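Local coordinates for uncharacterized protein (Bacteroides fragilis, PDB 4OUQ) that is of unknown function but belongs to the DUF4783 family of the NTF2-like clan and is probably exported, at residues R22-G25 / E26-L30. Sequence-based numbering, arbitrary orientation.
Sequences RYLG and EKVNL
V28 reaches back over the corner at E26 and K27 with its CG2 methyl, which lies 3.6 Å from G25 O and 4.3 Å from L24 CB. The first approach sets a methyl against a main-chain carbonyl oxygen; the second is a looser apolar contact between two buried side chains. With CG2 anti to its own carbonyl carbon and CG1 anti to the backbone N (chi1 -177°), V28 turns one branch to the chain that precedes the corner. G25 has no side chain and brings only main chain to the turn, its carbonyl oxygen facing V28 CG2. G25 O and K27 N are also close, but the angle between them is too poor for a hydrogen bond.

The side chain of E26 sets off away from the preceding residues. It then bends at chi2 (-64°) and brings the carboxylate round to a water, which donates one hydrogen bond of 2.7 Å to E26 OE2 and another of 2.7 Å to L24 O. This bridge ties the exposed acid to the main chain two residues earlier. R41 makes a weak, long ion pair with the same carboxylate oxygen, which may add some electrostatic stabilisation.

The chain turns a corner at E26 and K27 between strand 24-25 and strand 28-32. Backbone hydrogen bonds join G25 to I100 of strand 97-107, and V28 to V39 of strand 35-40. Helix 41-54 is touched by L24, before the corner, on R41 and E45, and by V28, after it, on A44, while L24 also rests on I100. The bend thus carries the chain from the end of helix 17-21 into strand 28-32 of the mixed sheet, against which helix 41-54 packs, consistent with the helix-on-curved-sheet build of NTF2-like proteins.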
ATOM      1  N   ARG A  22       8.514  -4.512  -5.551  1.00 25.35           N
ATOM      2  CA  ARG A  22       8.632  -4.300  -6.992  0.50 28.73           C
ATOM      3  C   ARG A  22       7.572  -3.338  -7.543  1.00 23.77           C
ATOM      4  O   ARG A  22       7.695  -2.889  -8.672  1.00 26.77           O
ATOM      5  CB  ARG A  22       8.584  -5.624  -7.794  0.50 32.67           C
ATOM      6  CG  ARG A  22       7.225  -6.330  -7.787  0.50 30.09           C
ATOM      7  CD  ARG A  22       7.221  -7.574  -8.694  0.50 31.25           C
ATOM      8  NE  ARG A  22       8.025  -8.659  -8.134  0.50 32.61           N
ATOM      9  CZ  ARG A  22       7.700  -9.350  -7.048  0.50 32.63           C
ATOM     10  NH1 ARG A  22       6.595  -9.054  -6.342  0.50 26.56           N
ATOM     11  NH2 ARG A  22       8.502 -10.289  -6.629  0.50 37.53           N
ATOM     12  N   TYR A  23       6.557  -3.026  -6.741  1.00 19.55           N
ATOM     13  CA  TYR A  23       5.499  -2.125  -7.161  1.00 19.74           C
ATOM     14  C   TYR A  23       5.652  -0.720  -6.561  1.00 19.27           C
ATOM     15  O   TYR A  23       4.827   0.121  -6.802  1.00 19.33           O
ATOM     16  CB  TYR A  23       4.120  -2.705  -6.794  1.00 15.15           C
ATOM     17  CG  TYR A  23       3.896  -4.053  -7.409  1.00 15.99           C
ATOM     18  CD1 TYR A  23       3.547  -4.159  -8.712  1.00 19.35           C
ATOM     19  CD2 TYR A  23       3.872  -5.190  -6.631  1.00 17.62           C
ATOM     20  CE1 TYR A  23       3.391  -5.388  -9.306  1.00 21.23           C
ATOM     21  CE2 TYR A  23       3.674  -6.433  -7.190  1.00 20.68           C
ATOM     22  CZ  TYR A  23       3.400  -6.520  -8.517  1.00 22.47           C
ATOM     23  OH  TYR A  23       3.175  -7.730  -9.104  1.00 29.21           O
ATOM     24  N   LEU A  24       6.680  -0.527  -5.706  1.00 18.86           N
ATOM     25  CA  LEU A  24       6.919   0.808  -5.108  1.00 17.36           C
ATOM     26  C   LEU A  24       7.686   1.694  -6.041  1.00 18.60           C
ATOM     27  O   LEU A  24       8.666   1.266  -6.678  1.00 20.40           O
ATOM     28  CB  LEU A  24       7.653   0.686  -3.774  1.00 16.89           C
ATOM     29  CG  LEU A  24       6.918  -0.079  -2.689  1.00 15.14           C
ATOM     30  CD1 LEU A  24       7.767  -0.399  -1.482  1.00 17.40           C
ATOM     31  CD2 LEU A  24       5.691   0.681  -2.241  1.00 15.69           C
ATOM     32  N   GLY A  25       7.217   2.939  -6.198  1.00 18.67           N
ATOM     33  CA  GLY A  25       7.927   3.923  -6.891  1.00 20.58           C
ATOM     34  C   GLY A  25       9.196   4.336  -6.160  1.00 21.10           C
ATOM     35  O   GLY A  25       9.426   3.967  -5.025  1.00 21.22           O
ATOM     36  N   GLU A  26       9.992   5.160  -6.811  1.00 22.87           N
ATOM     37  CA  GLU A  26      11.267   5.541  -6.233  1.00 26.10           C
ATOM     38  C   GLU A  26      11.100   6.528  -5.065  1.00 25.71           C
ATOM     39  O   GLU A  26      11.962   6.604  -4.193  1.00 27.03           O
ATOM     40  CB  GLU A  26      12.232   6.019  -7.299  1.00 31.22           C
ATOM     41  CG  GLU A  26      12.753   4.847  -8.157  1.00 35.09           C
ATOM     42  CD  GLU A  26      13.578   3.848  -7.343  1.00 41.82           C
ATOM     43  OE1 GLU A  26      14.614   4.239  -6.829  1.00 52.50           O
ATOM     44  OE2 GLU A  26      13.192   2.689  -7.211  1.00 42.46           O
ATOM     45  N   LYS A  27       9.964   7.241  -5.040  1.00 23.88           N
ATOM     46  CA  LYS A  27       9.582   8.090  -3.915  1.00 22.20           C
ATOM     47  C   LYS A  27       8.133   7.801  -3.534  1.00 22.08           C
ATOM     48  O   LYS A  27       7.214   7.805  -4.408  1.00 22.26           O
ATOM     49  CB  LYS A  27       9.705   9.572  -4.283  1.00 26.20           C
ATOM     50  CG  LYS A  27       9.448  10.503  -3.111  1.00 29.22           C
ATOM     51  CD  LYS A  27       9.596  11.955  -3.539  1.00 36.52           C
ATOM     52  CE  LYS A  27       9.671  12.863  -2.334  1.00 41.59           C
ATOM     53  NZ  LYS A  27       9.795  14.282  -2.718  1.00 43.41           N
ATOM     54  N   VAL A  28       7.922   7.530  -2.247  1.00 19.69           N
ATOM     55  CA  VAL A  28       6.644   7.159  -1.739  1.00 18.77           C
ATOM     56  C   VAL A  28       6.268   8.021  -0.559  1.00 22.42           C
ATOM     57  O   VAL A  28       7.072   8.170   0.411  1.00 21.81           O
ATOM     58  CB  VAL A  28       6.642   5.668  -1.283  1.00 18.22           C
ATOM     59  CG1 VAL A  28       5.237   5.238  -0.808  1.00 16.34           C
ATOM     60  CG2 VAL A  28       7.120   4.786  -2.433  1.00 17.70           C
ATOM     61  N   ASN A  29       5.060   8.584  -0.629  1.00 20.91           N
ATOM     62  CA  ASN A  29       4.443   9.337   0.484  1.00 22.58           C
ATOM     63  C   ASN A  29       3.615   8.385   1.374  1.00 20.85           C
ATOM     64  O   ASN A  29       2.631   7.824   0.932  1.00 20.36           O
ATOM     65  CB  ASN A  29       3.529  10.451  -0.067  1.00 26.26           C
ATOM     66  CG  ASN A  29       2.844  11.243   1.041  1.00 33.78           C
ATOM     67  OD1 ASN A  29       3.359  11.343   2.144  1.00 34.57           O
ATOM     68  ND2 ASN A  29       1.660  11.790   0.746  1.00 40.61           N
ATOM     69  N   LEU A  30       4.093   8.119   2.573  1.00 19.93           N
ATOM     70  CA  LEU A  30       3.366   7.257   3.492  1.00 16.96           C
ATOM     71  C   LEU A  30       2.610   8.139   4.494  1.00 18.95           C
ATOM     72  O   LEU A  30       3.192   9.042   5.119  1.00 22.77           O
ATOM     73  CB  LEU A  30       4.308   6.304   4.246  1.00 20.61           C
ATOM     74  CG  LEU A  30       5.189   5.342   3.437  1.00 19.58           C
ATOM     75  CD1 LEU A  30       6.136   4.591   4.393  1.00 25.89           C
ATOM     76  CD2 LEU A  30       4.307   4.385   2.686  1.00 16.61           C
TER
HETATM   77  O   HOH W   1      10.783   2.013  -8.257  1.00 29.29           O